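Local coordinates for protein PelD (Pseudomonas aeruginosa, PDB 4EU0) that binds the second messenger cyclic di-GMP in its degenerate GGDEF domain, which follows a GAF domain, and takes part in pellicle formation, at residues A[110-113]-A[114-118]; A[158-162]-A[163-167]. All coordinates share one frame; numbering follows the deposited sequence.

Interaction 1 of 2, residues A[110-113]-A[114-118]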
ATOM      1  N   LEU A 110      -2.567  -6.170  12.540  1.00 18.62           N
ATOM      2  CA  LEU A 110      -2.335  -6.074  11.107  1.00 18.23           C
ATOM      3  C   LEU A 110      -3.710  -6.033  10.456  1.00 18.17           C
ATOM      4  O   LEU A 110      -4.443  -7.031  10.441  1.00 19.64           O
ATOM      5  CB  LEU A 110      -1.494  -7.256  10.601  1.00 18.81           C
ATOM      6  CG  LEU A 110       0.008  -7.343  10.880  1.00 18.77           C
ATOM      7  CD1 LEU A 110       0.370  -7.503  12.369  1.00 19.46           C
ATOM      8  CD2 LEU A 110       0.568  -8.508  10.090  1.00 20.01           C
ATOM      9  N   VAL A 111      -4.072  -4.849   9.972  1.00 17.30           N
ATOM     10  CA  VAL A 111      -5.431  -4.567   9.521  1.00 17.36           C
ATOM     11  C   VAL A 111      -5.414  -4.198   8.042  1.00 17.02           C
ATOM     12  O   VAL A 111      -4.702  -3.271   7.642  1.00 16.34           O
ATOM     13  CB  VAL A 111      -6.067  -3.401  10.326  1.00 17.15           C
ATOM     14  CG1 VAL A 111      -7.550  -3.267  10.010  1.00 17.30           C
ATOM     15  CG2 VAL A 111      -5.875  -3.585  11.829  1.00 17.77           C
ATOM     16  N   ASP A 112      -6.186  -4.925   7.236  1.00 18.51           N
ATOM     17  CA  ASP A 112      -6.289  -4.612   5.809  1.00 18.26           C
ATOM     18  C   ASP A 112      -7.118  -3.347   5.539  1.00 18.10           C
ATOM     19  O   ASP A 112      -7.681  -2.753   6.465  1.00 17.79           O
ATOM     20  CB  ASP A 112      -6.769  -5.837   4.982  1.00 19.13           C
ATOM     21  CG  ASP A 112      -8.256  -6.164   5.164  1.00 21.84           C
ATOM     22  OD1 ASP A 112      -9.045  -5.331   5.664  1.00 21.47           O
ATOM     23  OD2 ASP A 112      -8.651  -7.291   4.783  1.00 26.72           O
ATOM     24  N   THR A 113      -7.166  -2.926   4.275  1.00 18.12           N
ATOM     25  CA  THR A 113      -7.898  -1.706   3.904  1.00 18.68           C
ATOM     26  C   THR A 113      -9.419  -1.787   4.142  1.00 20.21           C
ATOM     27  O   THR A 113     -10.095  -0.765   4.101  1.00 20.72           O
ATOM     28  CB  THR A 113      -7.636  -1.278   2.433  1.00 17.37           C
ATOM     29  OG1 THR A 113      -7.997  -2.345   1.543  1.00 17.96           O
ATOM     30  CG2 THR A 113      -6.163  -0.881   2.210  1.00 17.47           C
ATOM     31  N   ASP A 114      -9.957  -2.984   4.386  1.00 21.44           N
ATOM     32  CA  ASP A 114     -11.388  -3.141   4.681  1.00 23.77           C
ATOM     33  C   ASP A 114     -11.660  -3.082   6.180  1.00 24.09           C
ATOM     34  O   ASP A 114     -12.816  -3.070   6.617  1.00 25.23           O
ATOM     35  CB  ASP A 114     -11.916  -4.476   4.155  1.00 25.13           C
ATOM     36  CG  ASP A 114     -11.897  -4.573   2.645  1.00 27.56           C
ATOM     37  OD1 ASP A 114     -12.090  -3.552   1.953  1.00 29.28           O
ATOM     38  OD2 ASP A 114     -11.707  -5.699   2.151  1.00 30.17           O
ATOM     39  N   GLY A 115     -10.594  -3.076   6.968  1.00 23.14           N
ATOM     40  CA  GLY A 115     -10.732  -3.067   8.419  1.00 23.59           C
ATOM     41  C   GLY A 115     -10.722  -4.449   9.049  1.00 24.42           C
ATOM     42  O   GLY A 115     -11.040  -4.588  10.226  1.00 25.73           O
ATOM     43  N   ARG A 116     -10.345  -5.465   8.275  1.00 24.02           N
ATOM     44  CA  ARG A 116     -10.240  -6.837   8.787  1.00 25.13           C
ATOM     45  C   ARG A 116      -8.903  -7.026   9.499  1.00 23.91           C
ATOM     46  O   ARG A 116      -7.847  -6.767   8.924  1.00 21.81           O
ATOM     47  CB  ARG A 116     -10.382  -7.851   7.645  1.00 26.00           C
ATOM     48  CG  ARG A 116     -10.864  -9.248   8.069  1.00 30.34           C
ATOM     49  CD  ARG A 116     -11.557  -9.938   6.904  1.00 34.88           C
ATOM     50  NE  ARG A 116     -11.532 -11.403   6.982  1.00 38.27           N
ATOM     51  CZ  ARG A 116     -12.007 -12.208   6.038  1.00 40.11           C
ATOM     52  NH1 ARG A 116     -12.563 -11.697   4.945  1.00 42.53           N
ATOM     53  NH2 ARG A 116     -11.936 -13.526   6.180  1.00 41.39           N
ATOM     54  N   ILE A 117      -8.956  -7.447  10.761  1.00 24.16           N
ATOM     55  CA  ILE A 117      -7.742  -7.724  11.532  1.00 24.00           C
ATOM     56  C   ILE A 117      -7.317  -9.144  11.196  1.00 24.40           C
ATOM     57  O   ILE A 117      -7.983 -10.105  11.594  1.00 25.65           O
ATOM     58  CB  ILE A 117      -7.987  -7.650  13.073  1.00 24.99           C
ATOM     59  CG1 ILE A 117      -9.001  -6.557  13.458  1.00 26.64           C
ATOM     60  CG2 ILE A 117      -6.669  -7.578  13.844  1.00 24.89           C
ATOM     61  CD1 ILE A 117      -8.650  -5.150  13.129  1.00 27.91           C
ATOM     62  N   LEU A 118      -6.225  -9.266  10.445  1.00 23.56           N
ATOM     63  CA  LEU A 118      -5.724 -10.563  10.000  1.00 24.37           C
ATOM     64  C   LEU A 118      -4.841 -11.220  11.049  1.00 24.35           C
ATOM     65  O   LEU A 118      -4.858 -12.441  11.197  1.00 25.38           O
ATOM     66  CB  LEU A 118      -4.924 -10.408   8.706  1.00 23.75           C
ATOM     67  CG  LEU A 118      -5.654 -10.349   7.359  1.00 25.96           C
ATOM     68  CD1 LEU A 118      -6.575  -9.146   7.245  1.00 28.61           C
ATOM     69  CD2 LEU A 118      -4.622 -10.319   6.254  1.00 27.18           C
TER
HETATM   70  O   HOH W   1     -11.108  -7.755   3.586  1.00 14.86           O
HETATM   71  O   HOH W   2     -10.070  -2.181   0.169  1.00 21.94           O
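Asp112 reaches across to Asp114 and Arg116 at the end of a beta hairpin in the GAF domain, where strand 106-111 turns back into strand 117-123. A type I turn from Asp112 to Gly115 with a G1 beta bulge is closed by Gly115 N on Asp112 O at 3.0 Å; at the left-handed Gly115 (phi 93°) a CB would press on the preceding carbonyl O. The side chain of Asp112 organises the bend. Its CB lies 4.0 Å from Leu118 CD1, and a chi1 of 73° sets CG between the backbone N and the carbonyl carbon. From there OD1 accepts two backbone bonds, from Asp114 N and from Arg116 N, which come from opposite faces of the carboxylate plane; the Asp114 bond is the more bent, at 134°. OD2 rests near Arg116 CB, accepts from Gln151 NE2, and takes a bond from a water that also donates to Asp114 OD2, joining two like-charged carboxylates. Helix 162-181 approaches the turn through Lys172 NZ, which donates to Thr113 O. Asp112 N bonds Arg116 O, closing the loop, and farther along Leu118 N bonds Leu110 O at 2.9 Å. Between these two bonds lies the non-hydrogen-bonded pair Val111-Ile117, whose side chains run side by side on one face of the sheet, with Val111 CG2 pressed to 3.4 Å from Ile117 CD1, tighter than usual van der Waals contact.

Interaction 2 of 2, residues A[158-162]-A[163-167]; sequences QLADI and DAQRF
Asp161 caps the start of helix 162-181: as the N-cap residue it accepts from Asp163 N through OD2 at 3.0 Å, the donor lying above the carboxylate plane. With CG anti to the backbone N (chi1 -170°), the carboxylate swings forward to this first turn. Asp161 OD2 also lies 3.3 Å from Asp163 OD2, an approach of two acceptors that is probably unfavourable, although the amides of a helix start would ease negative charge. The backbone continues the helix with Gln165 N on Asp161 O and Arg166 N on Ile162 O.

A second tie comes back from Gln165, whose extended side chain returns along the loop. Its NE2 donates to Ala160 O at 2.8 Å in a nearly straight bond (165°) lying in its own amide plane, and also to Arg155 O, so the amide nitrogen holds two loop carbonyls. Gln158 crosses the same amide, its CD 3.5 Å from Gln165 OE1, with the two amide planes 34° apart. Beside this bond, Ala160 CB meets Gln165 CG.

The next residue, Arg166, bends at chi3, and its NH1 forms a salt bridge with Asp163 OD1 at 3.0 Å, in the guanidinium plane and on the anti lone pair of that oxygen. Ile162 runs alongside, with Ile162 CD1 3.5 Å from Arg166 NH2. Behind this surface layer, Ala164 and Phe167 pack on Leu216 of strand 214-219, and Phe167 also reaches Leu228 and Leu230 of strand 225-231, seating the first turns of the helix against the GGDEF-domain sheet.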
ATOM      1  N   GLN A 158     -13.634 -12.061  -6.888  1.00 34.49           N
ATOM      2  CA  GLN A 158     -14.168 -10.743  -7.249  1.00 33.30           C
ATOM      3  C   GLN A 158     -14.194 -10.591  -8.776  1.00 32.76           C
ATOM      4  O   GLN A 158     -13.309 -11.103  -9.477  1.00 32.61           O
ATOM      5  CB  GLN A 158     -13.365  -9.618  -6.552  1.00 31.28           C
ATOM      6  CG  GLN A 158     -13.410  -9.708  -5.005  1.00 33.08           C
ATOM      7  CD  GLN A 158     -12.664  -8.605  -4.263  1.00 34.02           C
ATOM      8  OE1 GLN A 158     -12.891  -7.415  -4.485  1.00 34.63           O
ATOM      9  NE2 GLN A 158     -11.791  -9.004  -3.345  1.00 35.40           N
ATOM     10  N   LEU A 159     -15.222  -9.911  -9.291  1.00 32.52           N
ATOM     11  CA  LEU A 159     -15.392  -9.716 -10.732  1.00 32.46           C
ATOM     12  C   LEU A 159     -14.365  -8.808 -11.399  1.00 30.19           C
ATOM     13  O   LEU A 159     -13.947  -9.058 -12.534  1.00 29.88           O
ATOM     14  CB  LEU A 159     -16.791  -9.178 -11.047  1.00 34.20           C
ATOM     15  CG  LEU A 159     -17.963 -10.146 -10.930  1.00 36.48           C
ATOM     16  CD1 LEU A 159     -19.275  -9.376 -10.894  1.00 38.69           C
ATOM     17  CD2 LEU A 159     -17.951 -11.158 -12.076  1.00 38.63           C
ATOM     18  N   ALA A 160     -13.979  -7.737 -10.715  1.00 28.92           N
ATOM     19  CA  ALA A 160     -13.060  -6.768 -11.310  1.00 27.28           C
ATOM     20  C   ALA A 160     -11.740  -7.427 -11.712  1.00 26.97           C
ATOM     21  O   ALA A 160     -11.261  -8.331 -11.027  1.00 27.22           O
ATOM     22  CB  ALA A 160     -12.805  -5.608 -10.349  1.00 26.24           C
ATOM     23  N   ASP A 161     -11.163  -6.979 -12.827  1.00 26.59           N
ATOM     24  CA  ASP A 161      -9.827  -7.416 -13.242  1.00 26.63           C
ATOM     25  C   ASP A 161      -8.828  -7.262 -12.091  1.00 24.93           C
ATOM     26  O   ASP A 161      -8.976  -6.374 -11.248  1.00 23.15           O
ATOM     27  CB  ASP A 161      -9.348  -6.601 -14.447  1.00 26.73           C
ATOM     28  CG  ASP A 161      -8.074  -7.160 -15.071  1.00 29.02           C
ATOM     29  OD1 ASP A 161      -8.154  -8.190 -15.777  1.00 35.64           O
ATOM     30  OD2 ASP A 161      -6.993  -6.566 -14.865  1.00 31.20           O
ATOM     31  N   ILE A 162      -7.820  -8.131 -12.056  1.00 25.02           N
ATOM     32  CA  ILE A 162      -6.766  -8.043 -11.036  1.00 23.87           C
ATOM     33  C   ILE A 162      -6.140  -6.638 -10.959  1.00 21.98           C
ATOM     34  O   ILE A 162      -5.968  -6.098  -9.873  1.00 20.47           O
ATOM     35  CB  ILE A 162      -5.678  -9.152 -11.199  1.00 25.03           C
ATOM     36  CG1 ILE A 162      -4.560  -8.983 -10.152  1.00 24.31           C
ATOM     37  CG2 ILE A 162      -5.125  -9.191 -12.636  1.00 26.22           C
ATOM     38  CD1 ILE A 162      -3.706 -10.239  -9.932  1.00 28.49           C
ATOM     39  N   ASP A 163      -5.841  -6.038 -12.107  1.00 21.49           N
ATOM     40  CA  ASP A 163      -5.228  -4.707 -12.105  1.00 19.84           C
ATOM     41  C   ASP A 163      -6.145  -3.662 -11.468  1.00 18.49           C
ATOM     42  O   ASP A 163      -5.671  -2.787 -10.745  1.00 17.17           O
ATOM     43  CB  ASP A 163      -4.793  -4.279 -13.515  1.00 20.77           C
ATOM     44  CG  ASP A 163      -3.773  -5.224 -14.123  1.00 24.64           C
ATOM     45  OD1 ASP A 163      -2.887  -5.715 -13.387  1.00 29.02           O
ATOM     46  OD2 ASP A 163      -3.870  -5.496 -15.344  1.00 30.64           O
ATOM     47  N   ALA A 164      -7.452  -3.778 -11.707  1.00 18.03           N
ATOM     48  CA  ALA A 164      -8.422  -2.872 -11.092  1.00 17.31           C
ATOM     49  C   ALA A 164      -8.524  -3.087  -9.574  1.00 16.64           C
ATOM     50  O   ALA A 164      -8.580  -2.129  -8.817  1.00 15.33           O
ATOM     51  CB  ALA A 164      -9.794  -2.990 -11.762  1.00 18.08           C
ATOM     52  N   GLN A 165      -8.532  -4.342  -9.136  1.00 17.02           N
ATOM     53  CA  GLN A 165      -8.569  -4.631  -7.703  1.00 16.93           C
ATOM     54  C   GLN A 165      -7.326  -4.109  -6.989  1.00 15.37           C
ATOM     55  O   GLN A 165      -7.415  -3.503  -5.917  1.00 14.85           O
ATOM     56  CB  GLN A 165      -8.708  -6.132  -7.456  1.00 18.32           C
ATOM     57  CG  GLN A 165      -9.922  -6.762  -8.062  1.00 20.14           C
ATOM     58  CD  GLN A 165     -10.063  -8.183  -7.596  1.00 21.73           C
ATOM     59  OE1 GLN A 165      -9.858  -8.470  -6.415  1.00 22.34           O
ATOM     60  NE2 GLN A 165     -10.393  -9.085  -8.510  1.00 22.77           N
ATOM     61  N   ARG A 166      -6.163  -4.347  -7.592  1.00 14.79           N
ATOM     62  CA  ARG A 166      -4.898  -3.923  -7.014  1.00 13.55           C
ATOM     63  C   ARG A 166      -4.842  -2.396  -6.916  1.00 12.38           C
ATOM     64  O   ARG A 166      -4.437  -1.852  -5.891  1.00 12.60           O
ATOM     65  CB  ARG A 166      -3.728  -4.426  -7.853  1.00 14.01           C
ATOM     66  CG  ARG A 166      -2.364  -4.213  -7.195  1.00 16.10           C
ATOM     67  CD  ARG A 166      -1.225  -4.509  -8.155  1.00 19.37           C
ATOM     68  NE  ARG A 166      -1.044  -5.938  -8.408  1.00 21.67           N
ATOM     69  CZ  ARG A 166      -1.361  -6.550  -9.547  1.00 25.31           C
ATOM     70  NH1 ARG A 166      -1.896  -5.871 -10.555  1.00 26.36           N
ATOM     71  NH2 ARG A 166      -1.140  -7.849  -9.678  1.00 27.10           N
ATOM     72  N   PHE A 167      -5.246  -1.730  -7.993  1.00 12.47           N
ATOM     73  CA  PHE A 167      -5.202  -0.277  -8.041  1.00 12.03           C
ATOM     74  C   PHE A 167      -6.073   0.278  -6.915  1.00 12.20           C
ATOM     75  O   PHE A 167      -5.630   1.147  -6.178  1.00 12.50           O
ATOM     76  CB  PHE A 167      -5.669   0.257  -9.396  1.00 11.95           C
ATOM     77  CG  PHE A 167      -5.489   1.735  -9.536  1.00 12.40           C
ATOM     78  CD1 PHE A 167      -4.286   2.251 -10.002  1.00 12.80           C
ATOM     79  CD2 PHE A 167      -6.514   2.608  -9.174  1.00 13.34           C
ATOM     80  CE1 PHE A 167      -4.108   3.630 -10.112  1.00 13.07           C
ATOM     81  CE2 PHE A 167      -6.338   3.983  -9.276  1.00 14.64           C
ATOM     82  CZ  PHE A 167      -5.139   4.482  -9.756  1.00 12.98           C
TER

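Overall arrangement
Interaction 1 precedes interaction 2 along the chain; their centres are 18 Å apart and their nearest atoms about 6 Å apart. The hairpin at 110-118 belongs to the five-stranded antiparallel sheet of the GAF domain, whereas 158-167 follows helix 133-150 and starts helix 162-181, which packs on the four-stranded sheet of the GGDEF domain. That helix places both at the domain junction: its first turns hold interaction 2, and farther along Gln169 and Arg173 touch Thr113 of the hairpin. The hairpin lies away from the cyclic di-GMP site, while the side chain of Arg166 is about 14 Å from the bound ligand and about 9 Å from that of Asp213, which binds it.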